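Local coordinates for protein Esterase/lipase (Uncultured bacterium, PDB 3K6K) that probably hydrolyses carboxylic ester bonds, as a bacterial homologue of hormone-sensitive lipase with the alpha/beta hydrolase fold, at residues Gly77-Ile83 with Ser110-Leu114; Gln105-Ser110 with Ile297-Cys301; Ala148-Ala154 with Pro176-Val182; Met183-Phe187 with Ile245-Ser249. All blocks are in the same frame, centred on the assembly; numbering follows the deposited sequence.

Overall arrangement
Contacts 1, 3 and 4 join neighbouring strands of one central sheet, and contact 2 packs two helices over one face of it. Contacts 1 and 3 meet directly, since His82 pairs with Arg150 and Ile152 (His82 N to Arg150 O 2.8 Å); their centres lie about 13 Å apart. Contacts 3 and 4 share strand 180-184. Contact 2 shares Ser110 with contact 1, and its Ile300 reaches Val182 of contact 3 and Leu184 of contact 4 (Ile300 CD1 to Leu184 CD1 3.4 Å). The probable Ser157-His281-Glu251 triad lies by contact 4, whose Ser185 bonds Glu251; contact 1, about 23 Å from contact 4 between centres, is separated from it in the sheet by strand 151-156.

Contact 1: Gly77-Ile83 with Ser110-Leu114; sequences GAGAAHI and SSATL
Ile83 keeps CG1 beside its own backbone N (chi1 -53°) and extends the chain from there (chi2 173°), which carries CG1 to 3.8 Å from Ala112 CB and brings CD1 over the same methyl. The other branch, CG2, lies 4.0 Å from Leu114 CD1, and there the two branched chains cross at a slant. The small Ala112 suits this place, because it lets the isoleucine lie close to the turn. On the sheet face of His82, the imidazole and the side chain of Thr113 run side by side in the same direction, ND1 lying 4.0 Å from Thr113 CB; ND1 is hydrogen-bonded to Trp115.

The backbones pair as parallel strands. Thr113 N donates to Ala81 O at 3.1 Å in an almost straight bond (174°), and Ile83 N donates to Thr113 O at 2.9 Å. One water adds to this: it accepts from Thr113 OG1 and donates to Gly79 O and to Ala81 O, which also takes Thr113 N, so a threonine hydroxyl ties the incoming loop to the strand. A weak bond from Gly79 N to Ser111 O fastens the loop further back, where Ala78 CB rests 3.6 Å from Ser111 O.

Ser111 has positive phi and closes helix 96-110 in a Schellman motif, turning the chain into strand 113-117. Strand 82-86, that helix and this strand form a beta-alpha-beta crossover, the repeating unit of the alpha/beta hydrolase fold.

Contact 2: Gln105-Ser110 with Ile297-Cys301; sequences QLAKQS and IKEIC
Cys301 SG sits against the last turns of helix 96-110, 3.6 Å from Gln109 CB and 3.8 Å from Ser110 CB, with Leu106 CD2 also beside it. Its own CB lies 3.4 Å from Gln109 O. The short cysteine side chain suits this crossing: it is slim enough for the helices to come near and apolar enough to be buried against the CB atoms of Gln109 and Ser110.

Along the flank, Gln109 bends at chi2 (-144°) and runs across Ile297 at about a right angle, so that its OE1 lies 3.4 Å from the branch methyl CG2. Its NE2 meets the aliphatic part of Lys298, 3.5 Å from CD. Both are van der Waals contacts, in which the long amide closes the more open side over hydrocarbon. Gln105 CB touches the same Ile297 methyl at 4.0 Å. Toward the sheet, Leu106 CD2 packs on Ile300 CG2 at 4.0 Å.

A second shell sets these residues in place. Ile300 rests on Val182, Leu184, Leu244 and His246 of the sheet, while Leu106 lies on Tyr85. Separately, a salt bridge from Glu299 to Lys274 ties helix 291-305 to strand 271-276.

The short helix axes pass 9.2 Å apart at a crossing angle of -57°. This is a helix-helix packing on one face of the central sheet, part of the helical layer that flanks the strands in alpha/beta hydrolases.

Contact 3: Ala148-Ala154 with Pro176-Val182; sequences ADRIIIA and PMPAGLV
Ile153 meets Pro178 and Leu181 where strands 151-156 and 180-184 run parallel, joined through helix 158-172 as a beta-alpha-beta unit of the alpha/beta hydrolase sheet. Starting at its CB, the isoleucine first touches Leu181 CD2 at 3.9 Å, the two chains lying side by side and pointing the same way. CG1, beside the backbone N (chi1 -39°), meets both Leu181 CD2 and Pro178 CG, 3.6 Å from the latter, and the terminal CD1 stays over the same ring carbon. A branched residue can thus fill the angle between a leucine and a rigid proline, and Met167 of the connecting helix touches both of these.

Toward the face of Ile152, Gly180 suits the site: with no side chain, it lets Ile152 CD1 lie directly on its backbone, 3.5 Å from Gly180 N. Ile152 CG2 goes on to Val182 CG2.

The backbones are tied by Ile153 N to Gly180 O (3.0 Å, 169°) and by Val182 N to Ile153 O. Further back, Ala179 N donates to Ile151 O and, weakly, to Ala148 O. Ala148 packs its methyl on Pro176 CB at 3.9 Å, and that same methyl CB lies 3.3 Å from Met177 O.

Contact 4: Met183-Phe187 with Ile245-Ser249; sequences MLSPF and IHVGS
Met183 O accepts from His246 N at 2.9 Å, and His246 O in turn accepts from Ser185 N at 2.8 Å, the latter bond nearly straight at 175°. The two bonds run in alternate directions between the strands, as in a parallel pair. Ile245 CA adds a CH contact to Met183 O.

The polar side chains look elsewhere for their partners. Ser185 OG, which skirts Val247 CG2 at 3.9 Å, is hydrogen-bonded to Glu251 and to Val282 N; Gly248 N also bonds Glu251. Glu251 is the probable acid of the Ser157-His281-Glu251 triad, so the small serine, buried at the strand end, is well placed to hold that carboxylate. His246 ND1 bonds Ser296, so this polar atom is satisfied despite burial.

Apolar groups fill the rest: Ile245 CG2 meets Pro186 CD at 3.6 Å, the chains crossing at about a right angle, and Met183, bent at chi3 (-93°), brings CE to 4.0 Å from Ile245 CG1.

Strand 180-184 lies here between 151-156 and 243-248. Helix 254-266 covers the face of Ile245 through Ser257, and helix 291-305 packs on that of Leu184 and His246 through Ile300.

Contact 1: Gly77-Ile83 with Ser110-Leu114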
loop_
_atom_site.group_PDB
_atom_site.type_symbol
_atom_site.label_atom_id
_atom_site.label_comp_id
_atom_site.label_asym_id
_atom_site.label_seq_id
_atom_site.Cartn_x
_atom_site.Cartn_y
_atom_site.Cartn_z
ATOM N N GLY A 77 -19.088 10.540 -24.647
ATOM C CA GLY A 77 -19.809 9.628 -23.796
ATOM C C GLY A 77 -19.785 9.729 -22.282
ATOM O O GLY A 77 -20.235 8.830 -21.639
ATOM N N ALA A 78 -19.272 10.810 -21.731
ATOM C CA ALA A 78 -18.945 10.874 -20.328
ATOM C C ALA A 78 -20.089 10.983 -19.371
ATOM O O ALA A 78 -20.969 11.776 -19.543
ATOM C CB ALA A 78 -17.935 11.956 -20.056
ATOM N N GLY A 79 -20.006 10.180 -18.322
ATOM C CA GLY A 79 -20.866 10.290 -17.148
ATOM C C GLY A 79 -20.643 11.612 -16.440
ATOM O O GLY A 79 -20.037 12.514 -16.996
ATOM N N ALA A 80 -21.147 11.727 -15.213
ATOM C CA ALA A 80 -21.174 13.014 -14.505
ATOM C C ALA A 80 -20.074 13.161 -13.452
ATOM O O ALA A 80 -20.055 14.142 -12.732
ATOM C CB ALA A 80 -22.527 13.255 -13.882
ATOM N N ALA A 81 -19.159 12.207 -13.384
ATOM C CA ALA A 81 -17.957 12.323 -12.543
ATOM C C ALA A 81 -16.980 13.420 -13.030
ATOM O O ALA A 81 -16.836 13.660 -14.228
ATOM C CB ALA A 81 -17.262 10.975 -12.475
ATOM N N HIS A 82 -16.324 14.092 -12.107
ATOM C CA HIS A 82 -15.287 15.035 -12.448
ATOM C C HIS A 82 -14.017 14.629 -11.748
ATOM O O HIS A 82 -14.093 14.215 -10.554
ATOM C CB HIS A 82 -15.692 16.424 -11.982
ATOM C CG HIS A 82 -16.938 16.924 -12.650
ATOM N ND1 HIS A 82 -16.906 17.719 -13.778
ATOM C CD2 HIS A 82 -18.245 16.663 -12.401
ATOM C CE1 HIS A 82 -18.145 17.958 -14.171
ATOM N NE2 HIS A 82 -18.974 17.334 -13.352
ATOM N N ILE A 83 -12.876 14.740 -12.471
ATOM C CA ILE A 83 -11.551 14.560 -11.933
ATOM C C ILE A 83 -10.847 15.926 -11.974
ATOM O O ILE A 83 -10.718 16.551 -13.030
ATOM C CB ILE A 83 -10.656 13.479 -12.724
ATOM C CG1 ILE A 83 -11.379 12.127 -12.875
ATOM C CG2 ILE A 83 -9.299 13.305 -12.027
ATOM C CD1 ILE A 83 -10.674 11.093 -13.759
ATOM N N SER A 110 -12.107 6.428 -17.479
ATOM C CA SER A 110 -12.940 6.599 -16.311
ATOM C C SER A 110 -14.305 7.200 -16.620
ATOM O O SER A 110 -15.075 7.452 -15.686
ATOM C CB SER A 110 -12.215 7.475 -15.307
ATOM O OG SER A 110 -11.963 8.695 -15.982
ATOM N N SER A 111 -14.607 7.438 -17.908
ATOM C CA SER A 111 -15.873 8.109 -18.343
ATOM C C SER A 111 -16.153 9.414 -17.569
ATOM O O SER A 111 -17.304 9.740 -17.227
ATOM C CB SER A 111 -17.101 7.163 -18.254
ATOM O OG SER A 111 -17.292 6.398 -19.443
ATOM N N ALA A 112 -15.090 10.148 -17.297
ATOM C CA ALA A 112 -15.167 11.345 -16.514
ATOM C C ALA A 112 -14.806 12.575 -17.352
ATOM O O ALA A 112 -14.199 12.501 -18.454
ATOM C CB ALA A 112 -14.198 11.245 -15.323
ATOM N N THR A 113 -15.143 13.717 -16.780
ATOM C CA THR A 113 -14.666 14.956 -17.266
ATOM C C THR A 113 -13.489 15.311 -16.385
ATOM O O THR A 113 -13.619 15.469 -15.180
ATOM C CB THR A 113 -15.766 16.030 -17.220
ATOM O OG1 THR A 113 -16.898 15.569 -17.977
ATOM C CG2 THR A 113 -15.271 17.352 -17.771
ATOM N N LEU A 114 -12.333 15.479 -16.995
ATOM C CA LEU A 114 -11.155 15.772 -16.226
ATOM C C LEU A 114 -10.785 17.225 -16.506
ATOM O O LEU A 114 -10.888 17.686 -17.629
ATOM C CB LEU A 114 -10.056 14.784 -16.612
ATOM C CG LEU A 114 -8.689 14.956 -15.970
ATOM C CD1 LEU A 114 -7.974 13.579 -15.841
ATOM C CD2 LEU A 114 -7.857 15.917 -16.826
HETATM O O HOH W 1 -18.599 14.483 -16.339
#

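Contact 2: Gln105-Ser110 with Ile297-Cys301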
loop_
_atom_site.group_PDB
_atom_site.type_symbol
_atom_site.label_atom_id
_atom_site.label_comp_id
_atom_site.label_asym_id
_atom_site.label_seq_id
_atom_site.Cartn_x
_atom_site.Cartn_y
_atom_site.Cartn_z
ATOM N N GLN A 105 -5.935 9.708 -20.987
ATOM C CA GLN A 105 -6.237 8.298 -20.638
ATOM C C GLN A 105 -7.104 8.255 -19.378
ATOM O O GLN A 105 -8.117 7.565 -19.348
ATOM C CB GLN A 105 -4.970 7.407 -20.492
ATOM C CG GLN A 105 -4.122 7.241 -21.728
ATOM C CD GLN A 105 -4.848 6.484 -22.862
ATOM O OE1 GLN A 105 -4.413 6.493 -24.054
ATOM N NE2 GLN A 105 -5.944 5.828 -22.506
ATOM N N LEU A 106 -6.752 9.020 -18.346
ATOM C CA LEU A 106 -7.592 9.030 -17.138
ATOM C C LEU A 106 -9.041 9.354 -17.562
ATOM O O LEU A 106 -9.980 8.681 -17.133
ATOM C CB LEU A 106 -7.015 9.961 -16.097
ATOM C CG LEU A 106 -5.652 9.558 -15.544
ATOM C CD1 LEU A 106 -5.040 10.683 -14.683
ATOM C CD2 LEU A 106 -5.775 8.247 -14.761
ATOM N N ALA A 107 -9.232 10.380 -18.399
ATOM C CA ALA A 107 -10.592 10.793 -18.811
ATOM C C ALA A 107 -11.386 9.682 -19.591
ATOM O O ALA A 107 -12.495 9.339 -19.224
ATOM C CB ALA A 107 -10.528 12.108 -19.611
ATOM N N LYS A 108 -10.799 9.134 -20.649
ATOM C CA LYS A 108 -11.439 8.125 -21.432
ATOM C C LYS A 108 -11.820 6.845 -20.636
ATOM O O LYS A 108 -12.994 6.434 -20.644
ATOM C CB LYS A 108 -10.547 7.753 -22.616
ATOM C CG LYS A 108 -11.153 6.723 -23.545
ATOM C CD LYS A 108 -10.332 6.667 -24.822
ATOM C CE LYS A 108 -10.919 5.708 -25.860
ATOM N NZ LYS A 108 -11.955 6.368 -26.761
ATOM N N GLN A 109 -10.832 6.236 -19.959
ATOM C CA GLN A 109 -11.036 5.015 -19.168
ATOM C C GLN A 109 -11.868 5.200 -17.879
ATOM O O GLN A 109 -12.308 4.226 -17.240
ATOM C CB GLN A 109 -9.695 4.404 -18.819
ATOM C CG GLN A 109 -8.685 4.561 -19.900
ATOM C CD GLN A 109 -7.771 3.402 -20.035
ATOM O OE1 GLN A 109 -6.577 3.572 -20.303
ATOM N NE2 GLN A 109 -8.319 2.194 -19.886
ATOM N N SER A 110 -12.107 6.428 -17.479
ATOM C CA SER A 110 -12.940 6.599 -16.311
ATOM C C SER A 110 -14.305 7.200 -16.620
ATOM O O SER A 110 -15.075 7.452 -15.686
ATOM C CB SER A 110 -12.215 7.475 -15.307
ATOM O OG SER A 110 -11.963 8.695 -15.982
ATOM N N ILE A 297 -3.067 2.676 -15.034
ATOM C CA ILE A 297 -4.157 3.486 -15.486
ATOM C C ILE A 297 -5.495 2.731 -15.407
ATOM O O ILE A 297 -6.509 3.268 -14.945
ATOM C CB ILE A 297 -3.773 4.107 -16.860
ATOM C CG1 ILE A 297 -2.730 5.275 -16.587
ATOM C CG2 ILE A 297 -4.940 4.711 -17.532
ATOM C CD1 ILE A 297 -1.921 5.689 -17.818
ATOM N N LYS A 298 -5.491 1.472 -15.806
ATOM C CA LYS A 298 -6.694 0.693 -15.835
ATOM C C LYS A 298 -7.207 0.565 -14.408
ATOM O O LYS A 298 -8.385 0.844 -14.160
ATOM C CB LYS A 298 -6.420 -0.685 -16.445
ATOM C CG LYS A 298 -7.676 -1.408 -17.024
ATOM C CD LYS A 298 -7.987 -1.019 -18.540
ATOM C CE LYS A 298 -7.278 -1.895 -19.606
ATOM N NZ LYS A 298 -5.844 -1.517 -19.902
ATOM N N GLU A 299 -6.318 0.193 -13.481
ATOM C CA GLU A 299 -6.691 0.025 -12.090
ATOM C C GLU A 299 -7.149 1.318 -11.403
ATOM O O GLU A 299 -8.130 1.283 -10.626
ATOM C CB GLU A 299 -5.562 -0.617 -11.290
ATOM C CG GLU A 299 -5.277 -1.997 -11.733
ATOM C CD GLU A 299 -4.150 -2.668 -10.978
ATOM O OE1 GLU A 299 -3.876 -3.830 -11.348
ATOM O OE2 GLU A 299 -3.557 -2.068 -10.038
ATOM N N ILE A 300 -6.440 2.426 -11.688
ATOM C CA ILE A 300 -6.756 3.728 -11.133
ATOM C C ILE A 300 -8.154 4.109 -11.525
ATOM O O ILE A 300 -8.911 4.650 -10.702
ATOM C CB ILE A 300 -5.821 4.839 -11.633
ATOM C CG1 ILE A 300 -4.432 4.794 -10.952
ATOM C CG2 ILE A 300 -6.441 6.222 -11.364
ATOM C CD1 ILE A 300 -3.367 5.401 -11.818
ATOM N N CYS A 301 -8.491 3.828 -12.787
ATOM C CA CYS A 301 -9.805 4.186 -13.307
ATOM C C CYS A 301 -10.866 3.311 -12.662
ATOM O O CYS A 301 -11.909 3.811 -12.271
ATOM C CB CYS A 301 -9.859 4.172 -14.851
ATOM S SG CYS A 301 -8.962 5.623 -15.564
#

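Contact 3: Ala148-Ala154 with Pro176-Val182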
loop_
_atom_site.group_PDB
_atom_site.type_symbol
_atom_site.label_atom_id
_atom_site.label_comp_id
_atom_site.label_asym_id
_atom_site.label_seq_id
_atom_site.Cartn_x
_atom_site.Cartn_y
_atom_site.Cartn_z
ATOM N N ALA A 148 -19.687 17.315 -3.820
ATOM C CA ALA A 148 -18.300 16.848 -3.628
ATOM C C ALA A 148 -18.097 15.354 -3.920
ATOM O O ALA A 148 -16.939 14.936 -4.045
ATOM C CB ALA A 148 -17.746 17.202 -2.249
ATOM N N ASP A 149 -19.197 14.589 -4.068
ATOM C CA ASP A 149 -19.185 13.146 -4.109
ATOM C C ASP A 149 -19.055 12.652 -5.532
ATOM O O ASP A 149 -19.208 11.437 -5.829
ATOM C CB ASP A 149 -20.515 12.599 -3.605
ATOM C CG ASP A 149 -20.787 12.917 -2.138
ATOM O OD1 ASP A 149 -21.982 12.943 -1.749
ATOM O OD2 ASP A 149 -19.838 13.126 -1.363
ATOM N N ARG A 150 -18.868 13.595 -6.443
ATOM C CA ARG A 150 -18.609 13.191 -7.786
ATOM C C ARG A 150 -17.275 13.724 -8.278
ATOM O O ARG A 150 -16.989 13.691 -9.449
ATOM C CB ARG A 150 -19.830 13.452 -8.699
ATOM C CG ARG A 150 -20.709 12.152 -8.869
ATOM C CD ARG A 150 -22.139 12.391 -9.384
ATOM N NE ARG A 150 -22.567 13.768 -9.093
ATOM C CZ ARG A 150 -23.827 14.200 -9.119
ATOM N NH1 ARG A 150 -24.825 13.345 -9.420
ATOM N NH2 ARG A 150 -24.083 15.488 -8.831
ATOM N N ILE A 151 -16.437 14.114 -7.337
ATOM C CA ILE A 151 -15.137 14.642 -7.640
ATOM C C ILE A 151 -14.073 13.757 -7.036
ATOM O O ILE A 151 -14.181 13.379 -5.855
ATOM C CB ILE A 151 -14.984 16.053 -7.117
ATOM C CG1 ILE A 151 -16.075 16.940 -7.738
ATOM C CG2 ILE A 151 -13.628 16.618 -7.477
ATOM C CD1 ILE A 151 -16.131 18.287 -7.065
ATOM N N ILE A 152 -13.081 13.404 -7.870
ATOM C CA ILE A 152 -11.796 12.866 -7.434
ATOM C C ILE A 152 -10.657 13.882 -7.641
ATOM O O ILE A 152 -10.646 14.652 -8.607
ATOM C CB ILE A 152 -11.454 11.614 -8.232
ATOM C CG1 ILE A 152 -12.517 10.503 -8.012
ATOM C CG2 ILE A 152 -10.054 11.166 -7.869
ATOM C CD1 ILE A 152 -12.401 9.755 -6.606
ATOM N N ILE A 153 -9.675 13.874 -6.758
ATOM C CA ILE A 153 -8.546 14.765 -6.934
ATOM C C ILE A 153 -7.331 13.884 -7.193
ATOM O O ILE A 153 -7.048 12.989 -6.383
ATOM C CB ILE A 153 -8.267 15.592 -5.718
ATOM C CG1 ILE A 153 -9.562 16.043 -5.074
ATOM C CG2 ILE A 153 -7.374 16.735 -6.052
ATOM C CD1 ILE A 153 -10.283 17.172 -5.761
ATOM N N ALA A 154 -6.644 14.160 -8.323
ATOM C CA ALA A 154 -5.557 13.341 -8.843
ATOM C C ALA A 154 -4.367 14.210 -9.233
ATOM O O ALA A 154 -4.492 15.399 -9.420
ATOM C CB ALA A 154 -6.031 12.545 -10.022
ATOM N N PRO A 176 -16.481 20.868 1.744
ATOM C CA PRO A 176 -16.630 19.418 1.924
ATOM C C PRO A 176 -15.439 18.675 1.300
ATOM O O PRO A 176 -14.618 19.315 0.630
ATOM C CB PRO A 176 -17.931 19.075 1.190
ATOM C CG PRO A 176 -18.230 20.248 0.307
ATOM C CD PRO A 176 -17.497 21.451 0.855
ATOM N N MET A 177 -15.335 17.363 1.552
ATOM C CA MET A 177 -14.268 16.531 1.003
ATOM C C MET A 177 -14.801 15.736 -0.179
ATOM O O MET A 177 -15.950 15.338 -0.176
ATOM C CB MET A 177 -13.671 15.599 2.055
ATOM C CG MET A 177 -12.802 16.271 3.131
ATOM S SD MET A 177 -11.372 17.183 2.499
ATOM C CE MET A 177 -10.332 17.230 3.898
ATOM N N PRO A 178 -13.934 15.484 -1.180
ATOM C CA PRO A 178 -14.247 14.803 -2.400
ATOM C C PRO A 178 -14.423 13.317 -2.191
ATOM O O PRO A 178 -14.173 12.822 -1.120
ATOM C CB PRO A 178 -13.027 15.044 -3.274
ATOM C CG PRO A 178 -12.238 16.100 -2.628
ATOM C CD PRO A 178 -12.544 15.998 -1.172
ATOM N N ALA A 179 -14.900 12.624 -3.233
ATOM C CA ALA A 179 -15.035 11.177 -3.161
ATOM C C ALA A 179 -13.711 10.412 -2.967
ATOM O O ALA A 179 -13.768 9.322 -2.483
ATOM C CB ALA A 179 -15.799 10.659 -4.359
ATOM N N GLY A 180 -12.552 10.986 -3.308
ATOM C CA GLY A 180 -11.223 10.314 -3.137
ATOM C C GLY A 180 -10.008 11.119 -3.636
ATOM O O GLY A 180 -10.135 12.122 -4.317
ATOM N N LEU A 181 -8.818 10.702 -3.250
ATOM C CA LEU A 181 -7.623 11.309 -3.708
ATOM C C LEU A 181 -6.810 10.237 -4.454
ATOM O O LEU A 181 -6.519 9.174 -3.846
ATOM C CB LEU A 181 -6.836 11.814 -2.480
ATOM C CG LEU A 181 -7.549 12.817 -1.533
ATOM C CD1 LEU A 181 -6.843 12.956 -0.227
ATOM C CD2 LEU A 181 -7.672 14.195 -2.154
ATOM N N VAL A 182 -6.454 10.457 -5.740
ATOM C CA VAL A 182 -5.413 9.634 -6.404
ATOM C C VAL A 182 -4.053 10.321 -6.553
ATOM O O VAL A 182 -3.964 11.482 -6.970
ATOM C CB VAL A 182 -5.856 9.137 -7.741
ATOM C CG1 VAL A 182 -4.832 8.140 -8.305
ATOM C CG2 VAL A 182 -7.226 8.446 -7.612
#

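Contact 4: Met183-Phe187 with Ile245-Ser249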
loop_
_atom_site.group_PDB
_atom_site.type_symbol
_atom_site.label_atom_id
_atom_site.label_comp_id
_atom_site.label_asym_id
_atom_site.label_seq_id
_atom_site.Cartn_x
_atom_site.Cartn_y
_atom_site.Cartn_z
ATOM N N MET A 183 -2.970 9.612 -6.245
ATOM C CA MET A 183 -1.614 10.188 -6.322
ATOM C C MET A 183 -0.590 9.256 -7.000
ATOM O O MET A 183 -0.407 8.118 -6.610
ATOM C CB MET A 183 -1.095 10.618 -4.927
ATOM C CG MET A 183 -1.952 11.684 -4.245
ATOM S SD MET A 183 -1.452 11.862 -2.520
ATOM C CE MET A 183 -2.587 10.733 -1.734
ATOM N N LEU A 184 0.089 9.761 -8.019
ATOM C CA LEU A 184 1.002 8.963 -8.826
ATOM C C LEU A 184 2.396 9.454 -8.404
ATOM O O LEU A 184 2.721 10.625 -8.663
ATOM C CB LEU A 184 0.687 9.272 -10.309
ATOM C CG LEU A 184 -0.360 8.484 -11.096
ATOM C CD1 LEU A 184 -1.385 7.714 -10.238
ATOM C CD2 LEU A 184 -1.040 9.213 -12.287
ATOM N N SER A 185 3.183 8.628 -7.683
ATOM C CA SER A 185 4.528 8.992 -7.227
ATOM C C SER A 185 4.552 10.358 -6.523
ATOM O O SER A 185 5.362 11.239 -6.898
ATOM C CB SER A 185 5.504 9.090 -8.414
ATOM O OG SER A 185 5.711 7.829 -9.086
ATOM N N PRO A 186 3.707 10.543 -5.481
ATOM C CA PRO A 186 3.575 11.863 -4.888
ATOM C C PRO A 186 4.870 12.427 -4.269
ATOM O O PRO A 186 5.654 11.687 -3.658
ATOM C CB PRO A 186 2.471 11.669 -3.830
ATOM C CG PRO A 186 2.395 10.262 -3.592
ATOM C CD PRO A 186 2.926 9.527 -4.757
ATOM N N PHE A 187 5.108 13.720 -4.471
ATOM C CA PHE A 187 6.279 14.421 -3.875
ATOM C C PHE A 187 5.750 15.115 -2.635
ATOM O O PHE A 187 5.030 16.102 -2.737
ATOM C CB PHE A 187 6.834 15.434 -4.882
ATOM C CG PHE A 187 8.112 16.155 -4.433
ATOM C CD1 PHE A 187 8.467 17.352 -5.022
ATOM C CD2 PHE A 187 8.978 15.594 -3.476
ATOM C CE1 PHE A 187 9.601 18.006 -4.655
ATOM C CE2 PHE A 187 10.130 16.216 -3.133
ATOM C CZ PHE A 187 10.462 17.431 -3.731
ATOM N N ILE A 245 -2.569 5.496 -3.784
ATOM C CA ILE A 245 -1.217 5.884 -4.196
ATOM C C ILE A 245 -0.620 4.797 -5.145
ATOM O O ILE A 245 -0.656 3.583 -4.868
ATOM C CB ILE A 245 -0.274 6.123 -2.949
ATOM C CG1 ILE A 245 -0.899 7.090 -1.950
ATOM C CG2 ILE A 245 1.081 6.705 -3.385
ATOM C CD1 ILE A 245 -0.280 7.046 -0.680
ATOM N N HIS A 246 -0.137 5.200 -6.307
ATOM C CA HIS A 246 0.707 4.295 -7.091
ATOM C C HIS A 246 2.130 4.801 -7.135
ATOM O O HIS A 246 2.343 6.018 -7.032
ATOM C CB HIS A 246 0.171 4.135 -8.484
ATOM C CG HIS A 246 -0.980 3.208 -8.544
ATOM N ND1 HIS A 246 -1.451 2.674 -9.722
ATOM C CD2 HIS A 246 -1.709 2.649 -7.551
ATOM C CE1 HIS A 246 -2.466 1.876 -9.453
ATOM N NE2 HIS A 246 -2.620 1.814 -8.139
ATOM N N VAL A 247 3.109 3.913 -7.289
ATOM C CA VAL A 247 4.487 4.392 -7.389
ATOM C C VAL A 247 5.338 3.249 -7.949
ATOM O O VAL A 247 4.901 2.077 -7.934
ATOM C CB VAL A 247 4.974 4.890 -5.954
ATOM C CG1 VAL A 247 4.938 3.721 -4.896
ATOM C CG2 VAL A 247 6.318 5.593 -5.983
ATOM N N GLY A 248 6.538 3.573 -8.440
ATOM C CA GLY A 248 7.477 2.581 -8.936
ATOM C C GLY A 248 8.585 2.278 -7.949
ATOM O O GLY A 248 8.801 3.050 -6.990
ATOM N N SER A 249 9.241 1.147 -8.157
ATOM C CA SER A 249 10.420 0.769 -7.439
ATOM C C SER A 249 11.586 1.727 -7.625
ATOM O O SER A 249 12.345 1.937 -6.662
ATOM C CB SER A 249 10.909 -0.619 -7.895
ATOM O OG SER A 249 10.627 -0.838 -9.294
#